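Local coordinates for protein putative aldolase (Bacteroides vulgatus ATCC 8482, PDB 3DXI) that is of unknown function but, as a putative aldolase, folds as a TIM barrel of the HMGL-like family, with eight parallel strands, at residues I76-E82 with V101-A107; L94-I98 with I123-F128; A120-K124 with K155-L159. One frame throughout, in Å; residues are numbered along the deposited sequence.

Interaction 1: residues I76-E82 with V101-A107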
loop_
_atom_site.group_PDB
_atom_site.type_symbol
_atom_site.label_atom_id
_atom_site.label_comp_id
_atom_site.label_asym_id
_atom_site.label_seq_id
_atom_site.Cartn_x
_atom_site.Cartn_y
_atom_site.Cartn_z
ATOM N N ILE A 76 -4.144 -28.454 -1.876
ATOM C CA ILE A 76 -4.236 -27.911 -3.225
ATOM C C ILE A 76 -5.673 -27.600 -3.629
ATOM O O ILE A 76 -6.599 -28.361 -3.336
ATOM C CB ILE A 76 -3.643 -28.908 -4.252
ATOM C CG1 ILE A 76 -2.187 -29.221 -3.902
ATOM C CG2 ILE A 76 -3.738 -28.335 -5.660
ATOM C CD1 ILE A 76 -1.260 -28.038 -4.029
ATOM N N ALA A 77 -5.849 -26.478 -4.312
ATOM C CA ALA A 77 -7.164 -26.078 -4.772
ATOM C C ALA A 77 -7.108 -25.617 -6.221
ATOM O O ALA A 77 -6.054 -25.216 -6.718
ATOM C CB ALA A 77 -7.699 -24.945 -3.900
ATOM N N ILE A 78 -8.248 -25.706 -6.897
ATOM C CA ILE A 78 -8.373 -25.212 -8.260
ATOM C C ILE A 78 -9.682 -24.424 -8.224
ATOM O O ILE A 78 -10.496 -24.601 -7.312
ATOM C CB ILE A 78 -8.451 -26.349 -9.333
ATOM C CG1 ILE A 78 -9.733 -27.167 -9.172
ATOM C CG2 ILE A 78 -7.192 -27.214 -9.270
ATOM C CD1 ILE A 78 -10.928 -26.573 -9.895
HETATM N N MSE A 79 -9.885 -23.552 -9.201
HETATM C CA MSE A 79 -11.095 -22.750 -9.232
HETATM C C MSE A 79 -11.950 -23.022 -10.461
HETATM O O MSE A 79 -11.436 -23.377 -11.525
HETATM C CB MSE A 79 -10.723 -21.262 -9.172
HETATM C CG MSE A 79 -11.885 -20.310 -9.389
HETATM SE SE MSE A 79 -11.410 -18.467 -9.028
HETATM C CE MSE A 79 -11.734 -18.478 -7.115
ATOM N N LEU A 80 -13.258 -22.859 -10.287
ATOM C CA LEU A 80 -14.238 -23.031 -11.352
ATOM C C LEU A 80 -15.047 -21.741 -11.428
ATOM O O LEU A 80 -15.420 -21.182 -10.395
ATOM C CB LEU A 80 -15.208 -24.169 -11.033
ATOM C CG LEU A 80 -14.742 -25.622 -11.012
ATOM C CD1 LEU A 80 -15.910 -26.509 -10.595
ATOM C CD2 LEU A 80 -14.228 -26.018 -12.394
ATOM N N ASN A 81 -15.311 -21.266 -12.639
ATOM C CA ASN A 81 -16.123 -20.068 -12.818
ATOM C C ASN A 81 -17.581 -20.543 -12.877
ATOM O O ASN A 81 -17.979 -21.230 -13.820
ATOM C CB ASN A 81 -15.748 -19.349 -14.118
ATOM C CG ASN A 81 -14.399 -18.639 -14.036
ATOM O OD1 ASN A 81 -13.670 -18.555 -15.026
ATOM N ND2 ASN A 81 -14.074 -18.111 -12.862
ATOM N N GLU A 82 -18.366 -20.180 -11.863
ATOM C CA GLU A 82 -19.774 -20.573 -11.769
ATOM C C GLU A 82 -20.591 -20.271 -13.034
ATOM O O GLU A 82 -21.351 -21.118 -13.505
ATOM C CB GLU A 82 -20.414 -19.883 -10.558
ATOM C CG GLU A 82 -21.761 -20.432 -10.113
ATOM C CD GLU A 82 -22.901 -20.006 -11.014
ATOM O OE1 GLU A 82 -22.922 -18.831 -11.446
ATOM O OE2 GLU A 82 -23.785 -20.845 -11.278
ATOM N N VAL A 101 -6.770 -33.015 -5.780
ATOM C CA VAL A 101 -7.095 -31.668 -5.326
ATOM C C VAL A 101 -7.985 -31.725 -4.095
ATOM O O VAL A 101 -8.964 -32.473 -4.060
ATOM C CB VAL A 101 -7.796 -30.874 -6.450
ATOM C CG1 VAL A 101 -8.324 -29.533 -5.919
ATOM C CG2 VAL A 101 -6.806 -30.645 -7.590
ATOM N N ASP A 102 -7.633 -30.930 -3.089
ATOM C CA ASP A 102 -8.364 -30.884 -1.831
ATOM C C ASP A 102 -9.619 -30.040 -1.865
ATOM O O ASP A 102 -10.679 -30.466 -1.401
ATOM C CB ASP A 102 -7.444 -30.359 -0.730
ATOM C CG ASP A 102 -6.227 -31.233 -0.539
ATOM O OD1 ASP A 102 -6.387 -32.343 0.015
ATOM O OD2 ASP A 102 -5.119 -30.822 -0.958
HETATM N N MSE A 103 -9.501 -28.844 -2.428
HETATM C CA MSE A 103 -10.624 -27.926 -2.475
HETATM C C MSE A 103 -10.935 -27.363 -3.848
HETATM O O MSE A 103 -10.039 -27.080 -4.646
HETATM C CB MSE A 103 -10.368 -26.764 -1.519
HETATM C CG MSE A 103 -11.434 -25.684 -1.551
HETATM SE SE MSE A 103 -10.906 -24.148 -0.483
HETATM C CE MSE A 103 -11.510 -24.781 1.259
ATOM N N ILE A 104 -12.228 -27.204 -4.105
ATOM C CA ILE A 104 -12.713 -26.645 -5.351
ATOM C C ILE A 104 -13.331 -25.306 -4.979
ATOM O O ILE A 104 -14.314 -25.257 -4.237
ATOM C CB ILE A 104 -13.814 -27.526 -5.981
ATOM C CG1 ILE A 104 -13.307 -28.962 -6.167
ATOM C CG2 ILE A 104 -14.255 -26.924 -7.308
ATOM C CD1 ILE A 104 -12.076 -29.092 -7.062
ATOM N N ARG A 105 -12.738 -24.218 -5.456
ATOM C CA ARG A 105 -13.286 -22.901 -5.165
ATOM C C ARG A 105 -14.125 -22.478 -6.353
ATOM O O ARG A 105 -13.782 -22.773 -7.495
ATOM C CB ARG A 105 -12.183 -21.882 -4.932
ATOM C CG ARG A 105 -11.318 -22.176 -3.735
ATOM C CD ARG A 105 -10.249 -21.121 -3.659
ATOM N NE ARG A 105 -10.503 -20.150 -2.619
ATOM C CZ ARG A 105 -9.930 -18.955 -2.561
ATOM N NH1 ARG A 105 -9.076 -18.566 -3.497
ATOM N NH2 ARG A 105 -10.177 -18.172 -1.531
ATOM N N ILE A 106 -15.224 -21.790 -6.075
ATOM C CA ILE A 106 -16.134 -21.341 -7.119
ATOM C C ILE A 106 -16.195 -19.819 -7.173
ATOM O O ILE A 106 -16.493 -19.178 -6.168
ATOM C CB ILE A 106 -17.555 -21.882 -6.851
ATOM C CG1 ILE A 106 -17.484 -23.397 -6.612
ATOM C CG2 ILE A 106 -18.470 -21.558 -8.021
ATOM C CD1 ILE A 106 -18.785 -24.023 -6.136
ATOM N N ALA A 107 -15.900 -19.243 -8.336
ATOM C CA ALA A 107 -15.974 -17.790 -8.496
ATOM C C ALA A 107 -17.446 -17.515 -8.740
ATOM O O ALA A 107 -17.996 -17.916 -9.762
ATOM C CB ALA A 107 -15.143 -17.331 -9.687
#

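Interaction 2: residues L94-I98 with I123-F128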
loop_
_atom_site.group_PDB
_atom_site.type_symbol
_atom_site.label_atom_id
_atom_site.label_comp_id
_atom_site.label_asym_id
_atom_site.label_seq_id
_atom_site.Cartn_x
_atom_site.Cartn_y
_atom_site.Cartn_z
ATOM N N LEU A 94 -14.212 -32.292 -12.705
ATOM C CA LEU A 94 -13.664 -32.707 -11.416
ATOM C C LEU A 94 -13.374 -34.190 -11.184
ATOM O O LEU A 94 -12.444 -34.534 -10.456
ATOM C CB LEU A 94 -14.584 -32.195 -10.302
ATOM C CG LEU A 94 -14.848 -30.684 -10.347
ATOM C CD1 LEU A 94 -15.757 -30.262 -9.210
ATOM C CD2 LEU A 94 -13.535 -29.954 -10.257
ATOM N N LEU A 95 -14.168 -35.063 -11.790
ATOM C CA LEU A 95 -13.987 -36.494 -11.607
ATOM C C LEU A 95 -12.538 -36.940 -11.831
ATOM O O LEU A 95 -11.997 -37.723 -11.052
ATOM C CB LEU A 95 -14.927 -37.254 -12.546
ATOM C CG LEU A 95 -15.497 -38.586 -12.060
ATOM C CD1 LEU A 95 -16.368 -38.362 -10.830
ATOM C CD2 LEU A 95 -16.317 -39.216 -13.183
ATOM N N PRO A 96 -11.882 -36.431 -12.888
ATOM C CA PRO A 96 -10.494 -36.846 -13.129
ATOM C C PRO A 96 -9.487 -36.410 -12.068
ATOM O O PRO A 96 -8.388 -36.960 -11.997
ATOM C CB PRO A 96 -10.176 -36.228 -14.492
ATOM C CG PRO A 96 -11.533 -36.146 -15.161
ATOM C CD PRO A 96 -12.407 -35.663 -14.031
ATOM N N ILE A 97 -9.852 -35.436 -11.236
ATOM C CA ILE A 97 -8.912 -34.941 -10.234
ATOM C C ILE A 97 -9.193 -35.334 -8.786
ATOM O O ILE A 97 -8.602 -34.771 -7.868
ATOM C CB ILE A 97 -8.780 -33.391 -10.304
ATOM C CG1 ILE A 97 -10.083 -32.728 -9.856
ATOM C CG2 ILE A 97 -8.444 -32.957 -11.727
ATOM C CD1 ILE A 97 -10.047 -31.204 -9.918
ATOM N N ILE A 98 -10.084 -36.292 -8.568
ATOM C CA ILE A 98 -10.367 -36.712 -7.201
ATOM C C ILE A 98 -9.065 -37.217 -6.586
ATOM O O ILE A 98 -8.259 -37.857 -7.261
ATOM C CB ILE A 98 -11.430 -37.831 -7.158
ATOM C CG1 ILE A 98 -11.075 -38.925 -8.165
ATOM C CG2 ILE A 98 -12.807 -37.256 -7.464
ATOM C CD1 ILE A 98 -12.083 -40.068 -8.226
ATOM N N ILE A 123 -20.662 -30.840 -5.934
ATOM C CA ILE A 123 -19.218 -30.978 -5.746
ATOM C C ILE A 123 -18.923 -31.662 -4.411
ATOM O O ILE A 123 -17.975 -32.439 -4.289
ATOM C CB ILE A 123 -18.515 -29.595 -5.766
ATOM C CG1 ILE A 123 -18.632 -28.964 -7.156
ATOM C CG2 ILE A 123 -17.052 -29.748 -5.383
ATOM C CD1 ILE A 123 -18.056 -27.559 -7.245
ATOM N N LYS A 124 -19.752 -31.381 -3.412
ATOM C CA LYS A 124 -19.559 -31.958 -2.091
ATOM C C LYS A 124 -19.741 -33.477 -2.073
ATOM O O LYS A 124 -19.083 -34.177 -1.300
ATOM C CB LYS A 124 -20.513 -31.310 -1.090
ATOM C CG LYS A 124 -19.964 -31.284 0.320
ATOM C CD LYS A 124 -18.749 -30.362 0.399
ATOM C CE LYS A 124 -18.008 -30.551 1.706
ATOM N NZ LYS A 124 -18.938 -30.399 2.857
ATOM N N THR A 125 -20.626 -33.994 -2.921
ATOM C CA THR A 125 -20.848 -35.436 -2.972
ATOM C C THR A 125 -19.657 -36.151 -3.615
ATOM O O THR A 125 -19.543 -37.375 -3.539
ATOM C CB THR A 125 -22.139 -35.789 -3.760
ATOM O OG1 THR A 125 -22.034 -35.303 -5.103
ATOM C CG2 THR A 125 -23.352 -35.166 -3.101
HETATM N N MSE A 126 -18.769 -35.388 -4.246
HETATM C CA MSE A 126 -17.593 -35.971 -4.883
HETATM C C MSE A 126 -16.416 -36.046 -3.909
HETATM O O MSE A 126 -15.339 -36.548 -4.244
HETATM C CB MSE A 126 -17.218 -35.176 -6.140
HETATM C CG MSE A 126 -18.278 -35.271 -7.242
HETATM SE SE MSE A 126 -17.892 -34.282 -8.880
HETATM C CE MSE A 126 -16.451 -35.376 -9.539
ATOM N N GLY A 127 -16.626 -35.536 -2.699
ATOM C CA GLY A 127 -15.594 -35.607 -1.675
ATOM C C GLY A 127 -14.603 -34.464 -1.584
ATOM O O GLY A 127 -13.607 -34.567 -0.870
ATOM N N PHE A 128 -14.876 -33.375 -2.295
ATOM C CA PHE A 128 -13.990 -32.214 -2.287
ATOM C C PHE A 128 -14.407 -31.214 -1.215
ATOM O O PHE A 128 -15.565 -31.182 -0.802
ATOM C CB PHE A 128 -14.056 -31.472 -3.632
ATOM C CG PHE A 128 -13.482 -32.229 -4.795
ATOM C CD1 PHE A 128 -12.106 -32.377 -4.941
ATOM C CD2 PHE A 128 -14.319 -32.757 -5.773
ATOM C CE1 PHE A 128 -11.572 -33.037 -6.047
ATOM C CE2 PHE A 128 -13.798 -33.422 -6.888
ATOM C CZ PHE A 128 -12.424 -33.561 -7.026
#

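Interaction 3: residues A120-K124 with K155-L159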
loop_
_atom_site.group_PDB
_atom_site.type_symbol
_atom_site.label_atom_id
_atom_site.label_comp_id
_atom_site.label_asym_id
_atom_site.label_seq_id
_atom_site.Cartn_x
_atom_site.Cartn_y
_atom_site.Cartn_z
ATOM N N ALA A 120 -22.349 -26.367 -5.753
ATOM C CA ALA A 120 -21.584 -26.711 -4.554
ATOM C C ALA A 120 -22.034 -28.036 -3.964
ATOM O O ALA A 120 -21.212 -28.882 -3.625
ATOM C CB ALA A 120 -21.721 -25.612 -3.518
ATOM N N LYS A 121 -23.347 -28.208 -3.841
ATOM C CA LYS A 121 -23.917 -29.428 -3.291
ATOM C C LYS A 121 -23.416 -30.645 -4.062
ATOM O O LYS A 121 -23.028 -31.652 -3.465
ATOM C CB LYS A 121 -25.445 -29.353 -3.353
ATOM C CG LYS A 121 -26.158 -30.314 -2.426
ATOM C CD LYS A 121 -27.601 -29.868 -2.217
ATOM C CE LYS A 121 -28.265 -30.634 -1.082
ATOM N NZ LYS A 121 -29.556 -29.995 -0.688
ATOM N N ALA A 122 -23.413 -30.549 -5.391
ATOM C CA ALA A 122 -22.945 -31.650 -6.231
ATOM C C ALA A 122 -21.444 -31.909 -6.042
ATOM O O ALA A 122 -21.004 -33.055 -6.000
ATOM C CB ALA A 122 -23.245 -31.348 -7.702
ATOM N N ILE A 123 -20.662 -30.840 -5.934
ATOM C CA ILE A 123 -19.218 -30.978 -5.746
ATOM C C ILE A 123 -18.923 -31.662 -4.411
ATOM O O ILE A 123 -17.975 -32.439 -4.289
ATOM C CB ILE A 123 -18.515 -29.595 -5.766
ATOM C CG1 ILE A 123 -18.632 -28.964 -7.156
ATOM C CG2 ILE A 123 -17.052 -29.748 -5.383
ATOM C CD1 ILE A 123 -18.056 -27.559 -7.245
ATOM N N LYS A 124 -19.752 -31.381 -3.412
ATOM C CA LYS A 124 -19.559 -31.958 -2.091
ATOM C C LYS A 124 -19.741 -33.477 -2.073
ATOM O O LYS A 124 -19.083 -34.177 -1.300
ATOM C CB LYS A 124 -20.513 -31.310 -1.090
ATOM C CG LYS A 124 -19.964 -31.284 0.320
ATOM C CD LYS A 124 -18.749 -30.362 0.399
ATOM C CE LYS A 124 -18.008 -30.551 1.706
ATOM N NZ LYS A 124 -18.938 -30.399 2.857
ATOM N N LYS A 155 -24.127 -26.520 5.424
ATOM C CA LYS A 155 -23.689 -27.912 5.351
ATOM C C LYS A 155 -22.809 -28.224 4.142
ATOM O O LYS A 155 -22.296 -29.336 4.020
ATOM C CB LYS A 155 -24.898 -28.856 5.349
ATOM C CG LYS A 155 -25.350 -29.318 6.728
ATOM C CD LYS A 155 -25.725 -28.151 7.616
ATOM C CE LYS A 155 -26.143 -28.624 9.001
ATOM N NZ LYS A 155 -26.510 -27.478 9.883
ATOM N N ILE A 156 -22.625 -27.243 3.261
ATOM C CA ILE A 156 -21.820 -27.441 2.062
ATOM C C ILE A 156 -20.479 -26.714 2.063
ATOM O O ILE A 156 -19.430 -27.324 1.868
ATOM C CB ILE A 156 -22.575 -26.995 0.791
ATOM C CG1 ILE A 156 -23.857 -27.811 0.616
ATOM C CG2 ILE A 156 -21.683 -27.173 -0.430
ATOM C CD1 ILE A 156 -25.036 -27.264 1.368
ATOM N N ALA A 157 -20.518 -25.407 2.271
ATOM C CA ALA A 157 -19.305 -24.604 2.259
ATOM C C ALA A 157 -18.269 -24.973 3.317
ATOM O O ALA A 157 -18.608 -25.276 4.458
ATOM C CB ALA A 157 -19.666 -23.123 2.392
ATOM N N ASP A 158 -17.004 -24.961 2.904
ATOM C CA ASP A 158 -15.878 -25.221 3.787
ATOM C C ASP A 158 -15.168 -23.883 3.916
ATOM O O ASP A 158 -14.290 -23.695 4.756
ATOM C CB ASP A 158 -14.946 -26.254 3.169
ATOM C CG ASP A 158 -15.521 -27.645 3.232
ATOM O OD1 ASP A 158 -15.522 -28.216 4.341
ATOM O OD2 ASP A 158 -15.984 -28.155 2.190
ATOM N N LEU A 159 -15.574 -22.956 3.057
ATOM C CA LEU A 159 -15.024 -21.617 3.037
ATOM C C LEU A 159 -15.941 -20.651 2.297
ATOM O O LEU A 159 -16.401 -20.941 1.191
ATOM C CB LEU A 159 -13.649 -21.608 2.362
ATOM C CG LEU A 159 -13.091 -20.205 2.095
ATOM C CD1 LEU A 159 -12.935 -19.477 3.428
ATOM C CD2 LEU A 159 -11.763 -20.280 1.352
#

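Interaction 1: residues I76-E82 with V101-A107
Asp102 OD2 takes Ile76 N on its anti lone pair at 2.7 Å (N-H...O 166°), and Arg69 also pairs with that oxygen. In mid-strand, the guanidinium of Arg105 has Met79 CE set obliquely to it, while its nitrogens reach Glu42 and Asp216. Near the far end, the Asn81 amide lays ND2 3.4 Å from Ala107 CB. The strands run parallel, as the two strands of the beta-alpha-beta unit made by strand 75-81, helix 90-94 and strand 103-108. Ile76 O accepts both Asp102 N and Met103 N; farther on, Arg105 N meets Ile78 O at 2.9 Å and Leu80 N meets Arg105 O at 2.8 Å.

Met79, Arg105 and Ala107 share the barrel-inner face, where Met79 SE lies 4.0 Å from Ala107 CB. On the outer face, Ile78 CG1 sits between its backbone N and carbonyl carbon (chi1 66°), which puts it alongside Ile104 CD1 (3.7 Å). Leu80 CD1 packs on Ile104 CG2, and Ile123 of helix 113-124 packs on Leu80 and Ile104. A hydrocarbon layer thus faces the helices, whereas the inner face mixes apolar side chains with the buried charge of Arg105, which its salt bridges to Glu42 and Asp216 would offset.

Interaction 2: residues L94-I98 with I123-F128
Met126 reaches Leu94 and Leu95 because its chain runs out straight at chi2 and then turns at chi3 (70°), swinging the methyl CE toward the 94-98 backbone. Phe128 approaches the same stretch with CG anti to its own carbonyl carbon (chi1 -68°), which sends the far end of the ring between Leu94, Ile97 and Ile98. Met126 is a selenomethionine; its CE ends 3.2 Å from Leu95 N and also lies against Leu94 CB at 3.8 Å. The Met126 and Leu95 side chains cross at about a right angle, and the packing looks tight, with Met126 CE modelled only 3.3 Å from Leu95 CD1.

At the edge of the Phe128 ring, Leu94 O lies near the ring plane, 3.6 Å from Phe128 CZ, and the same carbonyl accepts a hydrogen bond from Ile97 N. Ile97 O and Ile123 O also lie in plane at the ring edge. Leu94 CB touches Phe128 CE2 at 3.7 Å, while Ile97 CG1 and Ile98 CG2 come obliquely onto Phe128 CZ, the latter at 3.7 Å. Deeper in, Leu94 CD1 meets Ile123 CG1 at 3.8 Å, and both residues continue onto Leu80 and Ile104 of the barrel strands. No hydrogen bond joins the two segments, so the grip is one of shape, buried on the strand side and exposed at Leu95 and Ile98.

Gly127, with positive phi, closes the helix in a Schellman motif. Here, then, in a TIM barrel, the end of one helix and the loop after it meet the end of the next helix and its turn.

Interaction 3: residues A120-K124 with K155-L159
Lys124 leans from the last turn of its helix across to Ile156 and Asp158, and each part of its chain finds something there. Lys124 CB lies 4.3 Å from Ile156 CG2. The chain then bends at chi2 (67°), and Lys124 CD comes to rest beside the loop backbone, 3.4 Å from Ile156 O. Lys124 CE goes on to touch the Asp158 carboxylate, 3.2 Å from Asp158 OD2. A second bend at chi4 (-53°) turns the ammonium away from that oxygen and leaves it beside the Ile156 carbonyl: Lys124 NZ makes a weak hydrogen bond to Ile156 O at 3.3 Å, with Lys155 O a little farther off, and a long salt bridge to Asp158 OD2 at 3.8 Å.

Lys124 and Asp158 come at each other from opposite directions, but the carboxylate has a firmer commitment elsewhere, since OD2 accepts a hydrogen bond from Val130 N. The lysine charge is therefore shared between a carbonyl and an oxygen already in use, and its two polar links are respectively weak and long.

One turn back along the helix the chemistry becomes apolar. Ile156 CG2, anti to the residue's own N, presses on Ala120 CB at a tight 3.5 Å and also rests near Ala120 O. Lys121 N lies 3.9 Å from Ile156 CG2.

This is outer-layer packing of a TIM barrel: the end of helix 113-124 lies against the loop that enters strand 159-163, with Asp158 tied to strand 129-134 at the join.

Interaction 1 is the core contact, two adjacent barrel strands joined by backbone bonds and largely buried; interactions 2 and 3 lie farther out, each partly buried and partly at the surface. Both of those use the end of helix 113-124. Interaction 2 sets it against the loop after helix 90-94 by mainly apolar packing, without hydrogen bonds, and interaction 3 sets it against the loop before strand 159-163, adding weak lysine polar links. Ile123, on the helix that interaction 3 also uses, links interactions 1 and 2, its CD1 lying 3.8 Å from Ile106 CD1. Phe128 and Leu94 of interaction 2 pack on Ile104, while Leu159 of 155-159 touches Met103 and Arg105.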